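Local structure of 3-methylaspartate ammonia-lyase (Citrobacter amalonaticus, 1KKO) at residues A70-S75 against K331-G336; Y271-V276 against V305-C310; M327-T332 against E354-G359; N340-V345 against L376-M381. The protein catalyses the reversible, magnesium-dependent anti elimination of ammonia from L-threo-3-methylaspartate to give mesaconate. One frame throughout, in Å; residues are numbered along the deposited sequence.

Contact 1: A70-S75 against K331-G336; sequences AAVQYS and KTPDLG. With SO4 (sulfate ion), chain C.
NZ of K331, whose stem packs on V72, is gripped by a bound sulfate, with O4 at 2.7 Å, and also by G359 O and Q329 OE1. The lysine runs nearly straight to CE and then bends (chi4 80°), which swings NZ aside to the anion. K331 CE passes 3.7 Å from V72 CG1. With chi1 at -54°, this methyl lies beside the backbone N of V72 and projects between K331 and D334, whose OD2 is 3.8 Å from CG1. D334 crosses the valine at about a right angle; OD2 forms a salt bridge with R80, while OD1 takes a 2.7 Å bond from a water that accepts from V72 N. Here, as in the enolase superfamily, a loop of the N-terminal domain covers the end of a TIM-barrel strand: 70-75 faces the 3-10 turn that follows strand 327-330. K331 is the proton acceptor, and the sulfate also bonds Q172, T360 and C361 of the substrate site, consistent with a place for a substrate carboxylate. P333 presents its ring to the loop, with CB 3.7 Å from A70 O and CG 4.1 Å from V72 CG1. Within the loop, S75 OG donates to V72 O at 2.7 Å.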
loop_
_atom_site.group_PDB
_atom_site.type_symbol
_atom_site.label_atom_id
_atom_site.label_comp_id
_atom_site.label_asym_id
_atom_site.label_seq_id
_atom_site.Cartn_x
_atom_site.Cartn_y
_atom_site.Cartn_z
ATOM N N ALA A 70 3.236 5.809 14.222
ATOM C CA ALA A 70 2.758 6.611 13.102
ATOM C C ALA A 70 1.753 7.613 13.627
ATOM O O ALA A 70 1.127 7.382 14.668
ATOM C CB ALA A 70 2.116 5.733 12.042
ATOM N N ALA A 71 1.591 8.703 12.891
ATOM C CA ALA A 71 0.715 9.793 13.273
ATOM C C ALA A 71 -0.110 10.238 12.076
ATOM O O ALA A 71 0.258 9.994 10.919
ATOM C CB ALA A 71 1.519 10.931 13.806
ATOM N N VAL A 72 -1.209 10.932 12.348
ATOM C CA VAL A 72 -2.116 11.309 11.278
ATOM C C VAL A 72 -1.559 12.383 10.352
ATOM O O VAL A 72 -0.639 13.120 10.693
ATOM C CB VAL A 72 -3.498 11.753 11.820
ATOM C CG1 VAL A 72 -4.096 10.680 12.728
ATOM C CG2 VAL A 72 -3.408 13.059 12.530
ATOM N N GLN A 73 -2.147 12.449 9.170
ATOM C CA GLN A 73 -1.770 13.426 8.163
ATOM C C GLN A 73 -1.804 14.840 8.732
ATOM O O GLN A 73 -0.840 15.588 8.622
ATOM C CB GLN A 73 -2.730 13.316 6.975
ATOM C CG GLN A 73 -2.539 14.401 5.894
ATOM C CD GLN A 73 -3.450 14.225 4.678
ATOM O OE1 GLN A 73 -3.250 14.883 3.646
ATOM N NE2 GLN A 73 -4.434 13.360 4.782
ATOM N N TYR A 74 -2.928 15.205 9.333
ATOM C CA TYR A 74 -3.091 16.550 9.873
ATOM C C TYR A 74 -2.644 16.580 11.338
ATOM O O TYR A 74 -3.416 16.899 12.248
ATOM C CB TYR A 74 -4.537 17.024 9.669
ATOM C CG TYR A 74 -4.963 17.026 8.205
ATOM C CD1 TYR A 74 -4.236 17.725 7.253
ATOM C CD2 TYR A 74 -6.057 16.296 7.773
ATOM C CE1 TYR A 74 -4.622 17.727 5.913
ATOM C CE2 TYR A 74 -6.431 16.282 6.446
ATOM C CZ TYR A 74 -5.717 16.997 5.519
ATOM O OH TYR A 74 -6.101 16.962 4.186
ATOM N N SER A 75 -1.370 16.275 11.556
ATOM C CA SER A 75 -0.792 16.254 12.889
ATOM C C SER A 75 -0.698 17.671 13.445
ATOM O O SER A 75 -0.523 18.644 12.706
ATOM C CB SER A 75 0.593 15.603 12.873
ATOM O OG SER A 75 0.515 14.185 12.871
ATOM N N LYS A 331 -10.165 7.580 15.630
ATOM C CA LYS A 331 -9.056 7.785 14.690
ATOM C C LYS A 331 -7.826 7.175 15.338
ATOM O O LYS A 331 -7.116 7.805 16.123
ATOM C CB LYS A 331 -8.878 9.253 14.363
ATOM C CG LYS A 331 -7.935 9.463 13.199
ATOM C CD LYS A 331 -7.937 10.894 12.697
ATOM C CE LYS A 331 -7.464 11.004 11.255
ATOM N NZ LYS A 331 -8.534 10.651 10.304
ATOM N N THR A 332 -7.580 5.923 14.987
ATOM C CA THR A 332 -6.741 5.066 15.807
ATOM C C THR A 332 -5.410 5.625 16.316
ATOM O O THR A 332 -5.144 5.480 17.486
ATOM C CB THR A 332 -6.559 3.670 15.174
ATOM O OG1 THR A 332 -5.887 3.767 13.911
ATOM C CG2 THR A 332 -7.906 2.978 14.912
ATOM N N PRO A 333 -4.560 6.275 15.516
ATOM C CA PRO A 333 -3.272 6.708 16.084
ATOM C C PRO A 333 -3.447 7.716 17.213
ATOM O O PRO A 333 -2.619 7.802 18.107
ATOM C CB PRO A 333 -2.545 7.334 14.882
ATOM C CG PRO A 333 -3.228 6.794 13.687
ATOM C CD PRO A 333 -4.668 6.652 14.094
ATOM N N ASP A 334 -4.524 8.483 17.164
ATOM C CA ASP A 334 -4.755 9.512 18.165
ATOM C C ASP A 334 -5.144 8.983 19.542
ATOM O O ASP A 334 -5.138 9.739 20.507
ATOM C CB ASP A 334 -5.833 10.467 17.685
ATOM C CG ASP A 334 -5.390 11.340 16.538
ATOM O OD1 ASP A 334 -4.190 11.727 16.479
ATOM O OD2 ASP A 334 -6.214 11.694 15.672
ATOM N N LEU A 335 -5.471 7.707 19.629
ATOM C CA LEU A 335 -5.840 7.117 20.910
ATOM C C LEU A 335 -4.622 6.622 21.672
ATOM O O LEU A 335 -4.756 6.194 22.800
ATOM C CB LEU A 335 -6.824 5.962 20.731
ATOM C CG LEU A 335 -8.268 6.412 20.524
ATOM C CD1 LEU A 335 -8.546 6.765 19.076
ATOM C CD2 LEU A 335 -9.233 5.364 21.029
ATOM N N GLY A 336 -3.431 6.680 21.083
ATOM C CA GLY A 336 -2.250 6.172 21.773
ATOM C C GLY A 336 -2.233 4.647 21.744
ATOM O O GLY A 336 -2.257 4.051 20.683
HETATM S S SO4 C . -6.617 11.155 7.123
HETATM O O1 SO4 C . -5.556 11.253 8.157
HETATM O O2 SO4 C . -6.519 12.482 6.407
HETATM O O3 SO4 C . -6.339 10.053 6.209
HETATM O O4 SO4 C . -7.987 11.023 7.675
HETATM O O HOH W 1 -0.202 9.622 16.790
HETATM O O HOH W 2 -1.755 11.262 15.295
#

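Contact 2: Y271-V276 against V305-C310; sequences YIEGPV and VADEWC
E273 crosses V305 obliquely and reaches past it to D307. Its CB is 3.7 Å from V305 CB. With CG anti to the backbone N (chi1 -178°), the extended chain carries the carboxylate toward D307: E273 CG passes 3.7 Å from V305 O, and E273 CD rests 3.9 Å from V305 CG1. At the tip, E273 OE2 comes 3.3 Å from D307 CB and 3.6 Å from D307 OD2, the two carboxylate planes turned 58° apart. Such closeness of acids suits a metal site: E273 and D307 bind magnesium together with D238. OE1 accepts from H236 NE2 and OE2 from Q329 NE2, which fix the carboxylate's rotation. In the backbone, V305 N donates to I272 O and G274 N to V305 O, each at 3.0 Å. Past the strand ends, E308 bends back so that its OE1 meets G274 CA at 3.4 Å. At the other end, V305 CG2 touches the edge of the Y271 ring, whose OH bonds E354. The two parallel strands belong to one beta-alpha-beta unit, flanked in the barrel by strands 234-238 and 327-330, while P275 and A306 pack on L288 of the connecting helix 281-298.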
loop_
_atom_site.group_PDB
_atom_site.type_symbol
_atom_site.label_atom_id
_atom_site.label_comp_id
_atom_site.label_asym_id
_atom_site.label_seq_id
_atom_site.Cartn_x
_atom_site.Cartn_y
_atom_site.Cartn_z
ATOM N N TYR A 271 -24.110 8.879 5.156
ATOM C CA TYR A 271 -23.456 9.394 6.341
ATOM C C TYR A 271 -22.655 10.635 5.961
ATOM O O TYR A 271 -21.949 10.628 4.942
ATOM C CB TYR A 271 -22.473 8.371 6.889
ATOM C CG TYR A 271 -23.077 7.217 7.649
ATOM C CD1 TYR A 271 -23.799 6.231 7.003
ATOM C CD2 TYR A 271 -22.908 7.107 9.016
ATOM C CE1 TYR A 271 -24.355 5.164 7.708
ATOM C CE2 TYR A 271 -23.431 6.029 9.729
ATOM C CZ TYR A 271 -24.148 5.064 9.066
ATOM O OH TYR A 271 -24.668 3.996 9.774
ATOM N N ILE A 272 -22.758 11.680 6.782
ATOM C CA ILE A 272 -21.973 12.892 6.589
ATOM C C ILE A 272 -21.073 13.080 7.799
ATOM O O ILE A 272 -21.549 13.218 8.919
ATOM C CB ILE A 272 -22.881 14.126 6.417
ATOM C CG1 ILE A 272 -23.765 13.997 5.172
ATOM C CG2 ILE A 272 -22.033 15.410 6.372
ATOM C CD1 ILE A 272 -23.025 13.940 3.846
ATOM N N GLU A 273 -19.769 13.041 7.561
ATOM C CA GLU A 273 -18.783 13.192 8.621
ATOM C C GLU A 273 -18.311 14.634 8.730
ATOM O O GLU A 273 -18.125 15.316 7.720
ATOM C CB GLU A 273 -17.598 12.243 8.383
ATOM C CG GLU A 273 -16.538 12.307 9.474
ATOM C CD GLU A 273 -15.530 11.176 9.422
ATOM O OE1 GLU A 273 -15.467 10.447 8.419
ATOM O OE2 GLU A 273 -14.776 11.027 10.402
ATOM N N GLY A 274 -18.133 15.085 9.963
ATOM C CA GLY A 274 -17.635 16.421 10.220
ATOM C C GLY A 274 -18.471 17.546 9.637
ATOM O O GLY A 274 -17.945 18.426 8.978
ATOM N N PRO A 275 -19.776 17.565 9.866
ATOM C CA PRO A 275 -20.589 18.621 9.251
ATOM C C PRO A 275 -20.189 20.039 9.669
ATOM O O PRO A 275 -20.289 20.958 8.846
ATOM C CB PRO A 275 -22.003 18.288 9.731
ATOM C CG PRO A 275 -21.814 17.488 10.947
ATOM C CD PRO A 275 -20.604 16.631 10.652
ATOM N N VAL A 276 -19.746 20.198 10.911
ATOM C CA VAL A 276 -19.341 21.491 11.443
ATOM C C VAL A 276 -18.064 21.314 12.237
ATOM O O VAL A 276 -17.734 20.204 12.650
ATOM C CB VAL A 276 -20.426 22.046 12.390
ATOM C CG1 VAL A 276 -21.737 22.182 11.669
ATOM C CG2 VAL A 276 -20.567 21.132 13.597
ATOM N N VAL A 305 -21.398 11.858 11.592
ATOM C CA VAL A 305 -20.235 11.246 12.200
ATOM C C VAL A 305 -19.346 12.314 12.837
ATOM O O VAL A 305 -18.949 13.275 12.172
ATOM C CB VAL A 305 -19.396 10.506 11.136
ATOM C CG1 VAL A 305 -18.283 9.700 11.803
ATOM C CG2 VAL A 305 -20.266 9.613 10.283
ATOM N N ALA A 306 -19.015 12.143 14.112
ATOM C CA ALA A 306 -18.072 13.019 14.789
ATOM C C ALA A 306 -16.660 12.643 14.399
ATOM O O ALA A 306 -16.344 11.484 14.163
ATOM C CB ALA A 306 -18.229 12.922 16.267
ATOM N N ASP A 307 -15.789 13.635 14.359
ATOM C CA ASP A 307 -14.388 13.398 14.039
ATOM C C ASP A 307 -13.538 14.450 14.751
ATOM O O ASP A 307 -12.891 14.152 15.755
ATOM C CB ASP A 307 -14.207 13.430 12.528
ATOM C CG ASP A 307 -12.777 13.273 12.098
ATOM O OD1 ASP A 307 -11.949 12.722 12.853
ATOM O OD2 ASP A 307 -12.394 13.674 10.980
ATOM N N GLU A 308 -13.558 15.680 14.245
ATOM C CA GLU A 308 -12.800 16.766 14.859
ATOM C C GLU A 308 -13.147 16.907 16.346
ATOM O O GLU A 308 -14.317 16.909 16.725
ATOM C CB GLU A 308 -13.091 18.100 14.160
ATOM C CG GLU A 308 -12.877 18.149 12.651
ATOM C CD GLU A 308 -14.110 17.782 11.828
ATOM O OE1 GLU A 308 -15.001 17.054 12.330
ATOM O OE2 GLU A 308 -14.183 18.228 10.657
ATOM N N TRP A 309 -12.107 17.043 17.162
ATOM C CA TRP A 309 -12.182 17.239 18.613
ATOM C C TRP A 309 -12.553 15.973 19.370
ATOM O O TRP A 309 -12.695 16.010 20.594
ATOM C CB TRP A 309 -13.094 18.416 18.985
ATOM C CG TRP A 309 -12.605 19.646 18.290
ATOM C CD1 TRP A 309 -13.167 20.245 17.213
ATOM C CD2 TRP A 309 -11.393 20.355 18.557
ATOM N NE1 TRP A 309 -12.405 21.317 16.812
ATOM C CE2 TRP A 309 -11.307 21.404 17.626
ATOM C CE3 TRP A 309 -10.388 20.230 19.512
ATOM C CZ2 TRP A 309 -10.244 22.300 17.605
ATOM C CZ3 TRP A 309 -9.337 21.135 19.496
ATOM C CH2 TRP A 309 -9.280 22.150 18.551
ATOM N N CYS A 310 -12.673 14.851 18.654
ATOM C CA CYS A 310 -12.971 13.562 19.264
ATOM C C CYS A 310 -11.747 12.690 19.027
ATOM O O CYS A 310 -11.712 11.903 18.095
ATOM C CB CYS A 310 -14.220 12.969 18.637
ATOM S SG CYS A 310 -14.779 11.490 19.486
#

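Contact 3: M327-T332 against E354-G359; sequences MVQIKT and EAYQGG. With SO4 (sulfate ion), chain C.
Two neighbouring parallel strands of the TIM barrel meet here, joined through helix 339-351 in a beta-alpha-beta unit; strand 327-330 carries the substrate-binding Q329 near its C-terminal end, with the proton acceptor K331 immediately after it. Backbone bonds alternate along the strands, from V328 N to E354 O, Y356 N to V328 O, I330 N to Y356 O and G358 N to I330 O. M327, Q329, E354 and Y356 share one face; on the other, I330 CD1 meets A355 CB at 3.9 Å, and I330 and A355 pack toward helix 339-351. Q329 and Y356 lie side by side and point the same way, Q329 CG 3.5 Å from Y356 CE2, with amide and ring planes 40° apart. CG of Q329 stands anti to its backbone N (chi1 -177°) and the chain runs extended, taking the amide past the strand end. There NE2 donates to the magnesium ligand E273. The amide is thus held at both ends, for G359 N reaches Q329 OE1 at 3.1 Å from the face opposite to K331 NZ. Toward the N-terminal end of the strands, selenomethionine M327 makes a Met-aromatic contact, SE 5.3 Å from the Y356 ring centroid and 53° off its normal. At the other end, the bond from K331 NZ to G359 O measures 2.8 Å.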
loop_
_atom_site.group_PDB
_atom_site.type_symbol
_atom_site.label_atom_id
_atom_site.label_comp_id
_atom_site.label_asym_id
_atom_site.label_seq_id
_atom_site.Cartn_x
_atom_site.Cartn_y
_atom_site.Cartn_z
HETATM N N MSE A 327 -22.503 8.233 14.871
HETATM C CA MSE A 327 -21.273 7.477 14.707
HETATM C C MSE A 327 -20.116 8.378 15.072
HETATM O O MSE A 327 -20.194 9.589 14.882
HETATM C CB MSE A 327 -21.150 7.048 13.245
HETATM C CG MSE A 327 -19.885 6.299 12.892
HETATM SE SE MSE A 327 -19.844 5.804 11.009
HETATM C CE MSE A 327 -20.567 4.031 11.169
ATOM N N VAL A 328 -19.055 7.794 15.621
ATOM C CA VAL A 328 -17.841 8.535 15.926
ATOM C C VAL A 328 -16.646 7.894 15.235
ATOM O O VAL A 328 -16.515 6.672 15.241
ATOM C CB VAL A 328 -17.529 8.581 17.439
ATOM C CG1 VAL A 328 -18.520 9.450 18.178
ATOM C CG2 VAL A 328 -17.501 7.220 18.031
ATOM N N GLN A 329 -15.782 8.713 14.638
ATOM C CA GLN A 329 -14.515 8.193 14.111
ATOM C C GLN A 329 -13.491 8.067 15.244
ATOM O O GLN A 329 -13.023 9.074 15.787
ATOM C CB GLN A 329 -13.889 9.025 12.978
ATOM C CG GLN A 329 -12.619 8.258 12.523
ATOM C CD GLN A 329 -11.770 8.835 11.409
ATOM O OE1 GLN A 329 -10.620 8.395 11.243
ATOM N NE2 GLN A 329 -12.291 9.806 10.668
ATOM N N ILE A 330 -13.180 6.819 15.586
ATOM C CA ILE A 330 -12.125 6.458 16.517
ATOM C C ILE A 330 -10.872 6.459 15.630
ATOM O O ILE A 330 -10.605 5.507 14.896
ATOM C CB ILE A 330 -12.466 5.080 17.113
ATOM C CG1 ILE A 330 -13.806 5.149 17.871
ATOM C CG2 ILE A 330 -11.360 4.556 18.019
ATOM C CD1 ILE A 330 -14.335 3.795 18.296
ATOM N N LYS A 331 -10.165 7.580 15.630
ATOM C CA LYS A 331 -9.056 7.785 14.690
ATOM C C LYS A 331 -7.826 7.175 15.338
ATOM O O LYS A 331 -7.116 7.805 16.123
ATOM C CB LYS A 331 -8.878 9.253 14.363
ATOM C CG LYS A 331 -7.935 9.463 13.199
ATOM C CD LYS A 331 -7.937 10.894 12.697
ATOM C CE LYS A 331 -7.464 11.004 11.255
ATOM N NZ LYS A 331 -8.534 10.651 10.304
ATOM N N THR A 332 -7.580 5.923 14.987
ATOM C CA THR A 332 -6.741 5.066 15.807
ATOM C C THR A 332 -5.410 5.625 16.316
ATOM O O THR A 332 -5.144 5.480 17.486
ATOM C CB THR A 332 -6.559 3.670 15.174
ATOM O OG1 THR A 332 -5.887 3.767 13.911
ATOM C CG2 THR A 332 -7.906 2.978 14.912
ATOM N N GLU A 354 -22.551 4.152 17.051
ATOM C CA GLU A 354 -21.878 3.385 16.010
ATOM C C GLU A 354 -20.391 3.726 16.061
ATOM O O GLU A 354 -19.995 4.898 16.022
ATOM C CB GLU A 354 -22.452 3.679 14.629
ATOM C CG GLU A 354 -23.897 3.235 14.496
ATOM C CD GLU A 354 -24.502 3.546 13.144
ATOM O OE1 GLU A 354 -23.749 3.858 12.201
ATOM O OE2 GLU A 354 -25.745 3.472 13.015
ATOM N N ALA A 355 -19.570 2.690 16.173
ATOM C CA ALA A 355 -18.122 2.856 16.226
ATOM C C ALA A 355 -17.511 2.731 14.837
ATOM O O ALA A 355 -17.645 1.705 14.187
ATOM C CB ALA A 355 -17.534 1.832 17.148
ATOM N N TYR A 356 -16.872 3.800 14.388
ATOM C CA TYR A 356 -16.130 3.804 13.127
ATOM C C TYR A 356 -14.644 3.756 13.501
ATOM O O TYR A 356 -14.085 4.718 14.026
ATOM C CB TYR A 356 -16.507 5.039 12.286
ATOM C CG TYR A 356 -15.548 5.408 11.185
ATOM C CD1 TYR A 356 -14.779 4.451 10.513
ATOM C CD2 TYR A 356 -15.399 6.742 10.831
ATOM C CE1 TYR A 356 -13.897 4.841 9.511
ATOM C CE2 TYR A 356 -14.522 7.128 9.835
ATOM C CZ TYR A 356 -13.770 6.182 9.197
ATOM O OH TYR A 356 -12.869 6.578 8.240
ATOM N N GLN A 357 -14.028 2.591 13.300
ATOM C CA GLN A 357 -12.610 2.420 13.598
ATOM C C GLN A 357 -11.850 2.943 12.395
ATOM O O GLN A 357 -11.716 2.276 11.368
ATOM C CB GLN A 357 -12.277 0.967 13.889
ATOM C CG GLN A 357 -10.898 0.803 14.502
ATOM C CD GLN A 357 -10.523 -0.629 14.706
ATOM O OE1 GLN A 357 -11.185 -1.350 15.451
ATOM N NE2 GLN A 357 -9.450 -1.054 14.050
ATOM N N GLY A 358 -11.419 4.186 12.522
ATOM C CA GLY A 358 -10.822 4.898 11.419
ATOM C C GLY A 358 -9.311 4.805 11.413
ATOM O O GLY A 358 -8.739 3.729 11.574
ATOM N N GLY A 359 -8.670 5.944 11.245
ATOM C CA GLY A 359 -7.231 5.980 11.118
ATOM C C GLY A 359 -6.842 7.044 10.119
ATOM O O GLY A 359 -7.547 8.046 9.951
HETATM S S SO4 C . -6.617 11.155 7.123
HETATM O O1 SO4 C . -5.556 11.253 8.157
HETATM O O2 SO4 C . -6.519 12.482 6.407
HETATM O O3 SO4 C . -6.339 10.053 6.209
HETATM O O4 SO4 C . -7.987 11.023 7.675
#

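Contact 4: N340-V345 against L376-M381; sequences NIVDAV and LAARPM
V345 of helix 339-351 packs on A378, the last residue of helix 365-378, and on P380 just beyond it; V342, one turn earlier, touches A378. In the second segment, A377 packs on V154 and C155 of helix 150-157, the latter disulfide-bonded to C162. A378 points its methyl at the valines: CB is 3.7 Å from V345 CG1 and 4.2 Å from V342 CG1. Its carbonyl O, 3.5 Å from the same V345 methyl, adds a polar atom to an otherwise apolar surface. R379 leaves the helix with positive phi (73°) and curls back, so that NH1 donates in the guanidinium plane to L376 O at 3.1 Å (166°); NH1 also bonds E165 O. P380 then brings its N to 3.7 Å and its CB to 4.1 Å from V345 CG1. That methyl, anti to the backbone N of V345 (chi1 170°), therefore sits in the bend between A378 and P380. M381 leads on into the barrel, pairing through its backbone with A355 as strand 382-384 begins. Between the two segments the side-chain contact is apolar and rests on van der Waals packing, while R379 O, accepting from N349 ND2, adds a polar link to the helix that carries the valines.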
loop_
_atom_site.group_PDB
_atom_site.type_symbol
_atom_site.label_atom_id
_atom_site.label_comp_id
_atom_site.label_asym_id
_atom_site.label_seq_id
_atom_site.Cartn_x
_atom_site.Cartn_y
_atom_site.Cartn_z
ATOM N N ASN A 340 -6.784 1.194 23.936
ATOM C CA ASN A 340 -7.770 2.265 24.010
ATOM C C ASN A 340 -8.774 2.153 22.867
ATOM O O ASN A 340 -9.924 2.561 23.006
ATOM C CB ASN A 340 -7.114 3.644 23.995
ATOM C CG ASN A 340 -6.254 3.907 25.206
ATOM O OD1 ASN A 340 -5.118 4.400 25.094
ATOM N ND2 ASN A 340 -6.775 3.592 26.364
ATOM N N ILE A 341 -8.350 1.650 21.707
ATOM C CA ILE A 341 -9.293 1.444 20.613
ATOM C C ILE A 341 -10.322 0.393 21.019
ATOM O O ILE A 341 -11.522 0.560 20.771
ATOM C CB ILE A 341 -8.610 0.957 19.321
ATOM C CG1 ILE A 341 -7.528 1.907 18.839
ATOM C CG2 ILE A 341 -9.651 0.751 18.227
ATOM C CD1 ILE A 341 -6.617 1.247 17.810
ATOM N N VAL A 342 -9.848 -0.711 21.585
ATOM C CA VAL A 342 -10.749 -1.775 21.998
ATOM C C VAL A 342 -11.753 -1.212 23.005
ATOM O O VAL A 342 -12.955 -1.404 22.864
ATOM C CB VAL A 342 -10.000 -2.971 22.625
ATOM C CG1 VAL A 342 -10.977 -4.070 22.980
ATOM C CG2 VAL A 342 -8.916 -3.518 21.679
ATOM N N ASP A 343 -11.263 -0.508 24.009
ATOM C CA ASP A 343 -12.168 0.035 25.021
ATOM C C ASP A 343 -13.144 1.031 24.415
ATOM O O ASP A 343 -14.313 1.058 24.785
ATOM C CB ASP A 343 -11.369 0.692 26.141
ATOM C CG ASP A 343 -10.687 -0.312 27.037
ATOM O OD1 ASP A 343 -11.172 -1.458 27.159
ATOM O OD2 ASP A 343 -9.666 -0.009 27.671
ATOM N N ALA A 344 -12.679 1.860 23.489
ATOM C CA ALA A 344 -13.553 2.835 22.852
ATOM C C ALA A 344 -14.656 2.164 22.030
ATOM O O ALA A 344 -15.821 2.550 22.108
ATOM C CB ALA A 344 -12.755 3.765 21.980
ATOM N N VAL A 345 -14.294 1.160 21.236
ATOM C CA VAL A 345 -15.280 0.478 20.419
ATOM C C VAL A 345 -16.322 -0.201 21.321
ATOM O O VAL A 345 -17.529 -0.112 21.071
ATOM C CB VAL A 345 -14.615 -0.559 19.488
ATOM C CG1 VAL A 345 -15.659 -1.411 18.834
ATOM C CG2 VAL A 345 -13.755 0.125 18.435
ATOM N N LEU A 376 -11.601 -7.082 14.370
ATOM C CA LEU A 376 -12.235 -8.388 14.333
ATOM C C LEU A 376 -12.653 -8.827 15.720
ATOM O O LEU A 376 -13.649 -9.538 15.868
ATOM C CB LEU A 376 -11.312 -9.422 13.707
ATOM C CG LEU A 376 -11.217 -9.362 12.185
ATOM C CD1 LEU A 376 -10.150 -10.321 11.700
ATOM C CD2 LEU A 376 -12.570 -9.687 11.543
ATOM N N ALA A 377 -11.902 -8.401 16.725
ATOM C CA ALA A 377 -12.223 -8.718 18.110
ATOM C C ALA A 377 -13.307 -7.806 18.683
ATOM O O ALA A 377 -14.273 -8.281 19.266
ATOM C CB ALA A 377 -10.988 -8.630 18.970
ATOM N N ALA A 378 -13.156 -6.503 18.504
ATOM C CA ALA A 378 -14.018 -5.527 19.167
ATOM C C ALA A 378 -15.342 -5.251 18.478
ATOM O O ALA A 378 -16.282 -4.793 19.117
ATOM C CB ALA A 378 -13.247 -4.227 19.392
ATOM N N ARG A 379 -15.399 -5.455 17.166
ATOM C CA ARG A 379 -16.625 -5.352 16.384
ATOM C C ARG A 379 -17.153 -3.948 16.155
ATOM O O ARG A 379 -18.304 -3.647 16.452
ATOM C CB ARG A 379 -17.733 -6.209 17.012
ATOM C CG ARG A 379 -17.318 -7.632 17.300
ATOM C CD ARG A 379 -16.635 -8.299 16.161
ATOM N NE ARG A 379 -17.446 -8.243 14.961
ATOM C CZ ARG A 379 -17.061 -8.734 13.800
ATOM N NH1 ARG A 379 -15.864 -9.309 13.704
ATOM N NH2 ARG A 379 -17.861 -8.667 12.746
ATOM N N PRO A 380 -16.339 -3.072 15.588
ATOM C CA PRO A 380 -16.858 -1.764 15.208
ATOM C C PRO A 380 -17.814 -1.945 14.022
ATOM O O PRO A 380 -17.803 -2.976 13.355
ATOM C CB PRO A 380 -15.599 -1.007 14.772
ATOM C CG PRO A 380 -14.705 -2.100 14.246
ATOM C CD PRO A 380 -14.915 -3.230 15.228
HETATM N N MSE A 381 -18.623 -0.934 13.762
HETATM C CA MSE A 381 -19.536 -0.934 12.635
HETATM C C MSE A 381 -18.874 -0.687 11.284
HETATM O O MSE A 381 -19.426 -1.051 10.254
HETATM C CB MSE A 381 -20.562 0.171 12.878
HETATM C CG MSE A 381 -21.910 -0.365 13.190
HETATM SE SE MSE A 381 -22.788 -0.713 11.524
HETATM C CE MSE A 381 -23.595 0.969 11.205
#

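In the fold
From the N terminus, the loop 70-75 of the N-terminal domain meets 331-336 some 255 residues later, where contact 1 closes the longest loop. Contact 2 is nested inside it, closing a short beta-alpha-beta loop in the barrel. Contact 3 opens just where contact 1 ends, sharing K331 and T332 with it, and contact 4 opens before contact 3 has closed, so these two cross. E273 to Q329 and Y271 to E354 tie contact 2 to contact 3 across neighbouring strands; M381 to A355 ties contact 3 to contact 4. Together they connect the capping domain, the active-site mouth, the barrel sheet and its outer helices.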